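Local coordinates for protein ferritin (Pseudo-nitzschia multiseries, PDB 4IWK) that oxidises ferrous iron at a ferroxidase centre within a four-helix bundle and probably stores it as ferric hydroxide, at residues A[17-22]-A[92-97]. Residues are numbered along the deposited sequence; the frame is centred on the assembly and turned at random.
With FE (Fe (III) ion), chain I.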
ATOM      1  N   PHE A  17     -13.382  40.595  27.692  1.00 17.79           N
ATOM      2  CA  PHE A  17     -12.087  40.453  28.380  1.00 17.14           C
ATOM      3  C   PHE A  17     -12.224  40.428  29.907  1.00 17.42           C
ATOM      4  O   PHE A  17     -11.437  39.700  30.574  1.00 17.99           O
ATOM      5  CB  PHE A  17     -11.105  41.571  27.970  1.00 16.37           C
ATOM      6  CG  PHE A  17     -10.670  41.520  26.539  1.00 18.52           C
ATOM      7  CD1 PHE A  17     -10.734  40.338  25.765  1.00 18.47           C
ATOM      8  CD2 PHE A  17     -10.140  42.677  25.968  1.00 22.02           C
ATOM      9  CE1 PHE A  17     -10.282  40.317  24.441  1.00 19.34           C
ATOM     10  CE2 PHE A  17      -9.679  42.653  24.642  1.00 21.77           C
ATOM     11  CZ  PHE A  17      -9.708  41.444  23.895  1.00 21.21           C
ATOM     12  N   THR A  18     -13.252  41.103  30.444  1.00 16.01           N
ATOM     13  CA  THR A  18     -13.579  41.039  31.879  1.00 17.89           C
ATOM     14  C   THR A  18     -13.959  39.612  32.217  1.00 18.44           C
ATOM     15  O   THR A  18     -13.457  39.026  33.198  1.00 18.15           O
ATOM     16  CB  THR A  18     -14.736  42.006  32.190  1.00 17.46           C
ATOM     17  OG1 THR A  18     -14.274  43.338  31.920  1.00 18.85           O
ATOM     18  CG2 THR A  18     -15.193  41.912  33.627  1.00 18.91           C
ATOM     19  N   ALA A  19     -14.794  39.027  31.368  1.00 16.44           N
ATOM     20  CA  ALA A  19     -15.187  37.637  31.606  1.00 15.71           C
ATOM     21  C   ALA A  19     -14.024  36.671  31.473  1.00 18.25           C
ATOM     22  O   ALA A  19     -13.909  35.802  32.274  1.00 17.76           O
ATOM     23  CB  ALA A  19     -16.259  37.219  30.617  1.00 16.85           C
ATOM     24  N   SER A  20     -13.114  36.927  30.554  1.00 17.33           N
ATOM     25  CA  SER A  20     -11.917  36.074  30.474  1.00 16.92           C
ATOM     26  C   SER A  20     -11.155  36.062  31.805  1.00 17.94           C
ATOM     27  O   SER A  20     -10.682  35.007  32.268  1.00 16.80           O
ATOM     28  CB  SER A  20     -11.043  36.608  29.344  1.00 18.18           C
ATOM     29  OG  SER A  20      -9.902  35.763  29.242  1.00 18.64           O
ATOM     30  N   GLN A  21     -11.032  37.263  32.399  1.00 16.04           N
ATOM     31  CA  GLN A  21     -10.262  37.379  33.669  1.00 16.41           C
ATOM     32  C   GLN A  21     -11.022  36.756  34.811  1.00 16.44           C
ATOM     33  O   GLN A  21     -10.427  36.172  35.751  1.00 17.04           O
ATOM     34  CB  GLN A  21      -9.967  38.895  33.999  1.00 16.72           C
ATOM     35  CG  GLN A  21      -8.883  39.464  33.097  1.00 19.77           C
ATOM     36  CD  GLN A  21      -7.516  38.798  33.487  1.00 23.65           C
ATOM     37  OE1 GLN A  21      -7.171  37.804  32.839  1.00 29.83           O
ATOM     38  NE2 GLN A  21      -6.824  39.302  34.519  1.00 22.99           N
ATOM     39  N   VAL A  22     -12.370  36.896  34.822  1.00 15.92           N
ATOM     40  CA  VAL A  22     -13.143  36.233  35.863  1.00 17.28           C
ATOM     41  C   VAL A  22     -13.004  34.671  35.778  1.00 17.58           C
ATOM     42  O   VAL A  22     -12.831  33.964  36.818  1.00 18.43           O
ATOM     43  CB  VAL A  22     -14.616  36.672  35.772  1.00 16.41           C
ATOM     44  CG1 VAL A  22     -15.465  35.822  36.780  1.00 17.82           C
ATOM     45  CG2 VAL A  22     -14.740  38.206  36.148  1.00 17.24           C
ATOM     46  N   LEU A  92     -22.303  31.666  36.345  1.00 20.18           N
ATOM     47  CA  LEU A  92     -23.660  31.827  35.709  1.00 20.38           C
ATOM     48  C   LEU A  92     -24.020  33.291  35.588  1.00 20.57           C
ATOM     49  O   LEU A  92     -24.422  33.770  34.503  1.00 19.97           O
ATOM     50  CB  LEU A  92     -24.694  31.093  36.582  1.00 20.54           C
ATOM     51  CG  LEU A  92     -26.128  31.309  35.957  1.00 25.96           C
ATOM     52  CD1 LEU A  92     -26.273  30.680  34.592  1.00 25.42           C
ATOM     53  CD2 LEU A  92     -27.111  30.711  36.964  1.00 27.11           C
ATOM     54  N   GLU A  93     -23.844  34.048  36.652  1.00 19.71           N
ATOM     55  CA  GLU A  93     -24.111  35.484  36.634  1.00 19.99           C
ATOM     56  C   GLU A  93     -23.287  36.223  35.594  1.00 20.03           C
ATOM     57  O   GLU A  93     -23.811  37.134  34.970  1.00 20.95           O
ATOM     58  CB  GLU A  93     -23.887  36.049  38.018  1.00 20.86           C
ATOM     59  CG  GLU A  93     -25.001  35.621  38.953  1.00 22.78           C
ATOM     60  CD  GLU A  93     -24.660  35.922  40.399  1.00 31.31           C
ATOM     61  OE1 GLU A  93     -23.789  36.726  40.626  1.00 41.02           O
ATOM     62  OE2 GLU A  93     -25.265  35.355  41.316  1.00 31.27           O
ATOM     63  N   LEU A  94     -21.974  35.846  35.486  1.00 17.45           N
ATOM     64  CA  LEU A  94     -21.076  36.442  34.488  1.00 16.59           C
ATOM     65  C   LEU A  94     -21.683  36.210  33.069  1.00 18.79           C
ATOM     66  O   LEU A  94     -21.717  37.157  32.234  1.00 19.60           O
ATOM     67  CB  LEU A  94     -19.721  35.750  34.574  1.00 18.13           C
ATOM     68  CG  LEU A  94     -18.663  36.217  33.546  1.00 20.82           C
ATOM     69  CD1 LEU A  94     -18.234  37.657  33.849  1.00 20.83           C
ATOM     70  CD2 LEU A  94     -17.495  35.211  33.598  1.00 20.01           C
ATOM     71  N   GLU A  95     -22.045  34.975  32.782  1.00 20.26           N
ATOM     72  CA  GLU A  95     -22.625  34.636  31.449  1.00 19.85           C
ATOM     73  C   GLU A  95     -23.933  35.418  31.202  1.00 20.93           C
ATOM     74  O   GLU A  95     -24.128  35.895  30.040  1.00 20.33           O
ATOM     75  CB  GLU A  95     -22.778  33.162  31.223  1.00 19.66           C
ATOM     76  CG  GLU A  95     -21.393  32.457  30.994  1.00 20.06           C
ATOM     77  CD  GLU A  95     -20.623  32.864  29.784  1.00 21.63           C
ATOM     78  OE1 GLU A  95     -21.140  33.639  28.966  1.00 23.48           O
ATOM     79  OE2 GLU A  95     -19.532  32.275  29.664  1.00 20.84           O
ATOM     80  N   GLN A  96     -24.731  35.579  32.243  1.00 21.59           N
ATOM     81  CA  GLN A  96     -25.967  36.358  32.107  1.00 23.04           C
ATOM     82  C   GLN A  96     -25.649  37.794  31.780  1.00 24.41           C
ATOM     83  O   GLN A  96     -26.314  38.429  30.916  1.00 23.87           O
ATOM     84  CB  GLN A  96     -26.816  36.272  33.330  1.00 23.48           C
ATOM     85  CG  GLN A  96     -27.387  34.860  33.470  1.00 23.41           C
ATOM     86  CD  GLN A  96     -27.982  34.597  34.847  1.00 26.52           C
ATOM     87  OE1 GLN A  96     -27.730  35.350  35.776  1.00 29.69           O
ATOM     88  NE2 GLN A  96     -28.782  33.516  34.974  1.00 25.90           N
ATOM     89  N   ALA A  97     -24.582  38.336  32.409  1.00 21.76           N
ATOM     90  CA  ALA A  97     -24.065  39.634  32.025  1.00 21.79           C
ATOM     91  C   ALA A  97     -23.564  39.776  30.616  1.00 25.33           C
ATOM     92  O   ALA A  97     -23.734  40.852  29.987  1.00 23.75           O
ATOM     93  CB  ALA A  97     -22.975  40.125  33.015  1.00 20.58           C
TER
HETATM   94 FE    FE I 203     -18.973  32.868  27.723  0.85 23.97          FE
HETATM   95  O   HOH W   1     -19.470  34.213  26.449  1.00 28.00           O
HETATM   96  O   HOH W   2     -17.775  31.646  27.086  1.00 34.45           O
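Segments 17-22 and 92-97, on helices 3-32 and 84-111, run in roughly opposite directions, Ala19 CA and Leu94 CA being their nearest CA pair at 6.7 Å. The short methyl of Ala19 permits this approach, and Leu94 is the one side chain of 92-97 that touches 17-22. Its CG stands anti to the backbone N (chi1 178°), which carries the forked end straight across to helix 3-32. One prong, CD1, sits against the backbone of Ala19, with Leu94 CD1 3.8 Å from Ala19 CA. The other, CD2, wedges between two neighbours one helical turn apart: Leu94 CD2 is 3.8 Å from Ala19 CB and 3.8 Å from Val22 CG1. Val22 and Leu94 point in opposite senses and slide alongside each other, and Val22 also leans on Ile91, a turn before Leu94. Cutting Leu94 back to alanine removes both prongs and is likely to open a gap where Ala19 and Val22 now pack.

Next along the helix, Glu95 turns from this apolar seam into the ferroxidase centre. Its chain bends at chi2 (-64°) and brings the carboxylate to an iron(III) ion, with Glu95 OE2 2.1 Å from the metal and Glu95 OE1 at a longer 2.6 Å. Two waters, Glu49 and Glu131 complete the ligands of this iron. Tyr23 of helix 3-32 hydrogen-bonds OE2, whereas OE1 accepts from Asn98, Gln128 and one of the iron-bound waters; these bonds help fix the rotation of the carboxylate. Ala19 also touches Glu49, so its methyl lies at the edge of the metal site. Within the ferritin bundle, the contact between the two segments is thus apolar side-chain packing beside the metal site, while the carboxylate of Glu95 binds iron and, through Tyr23, also links to helix 3-32.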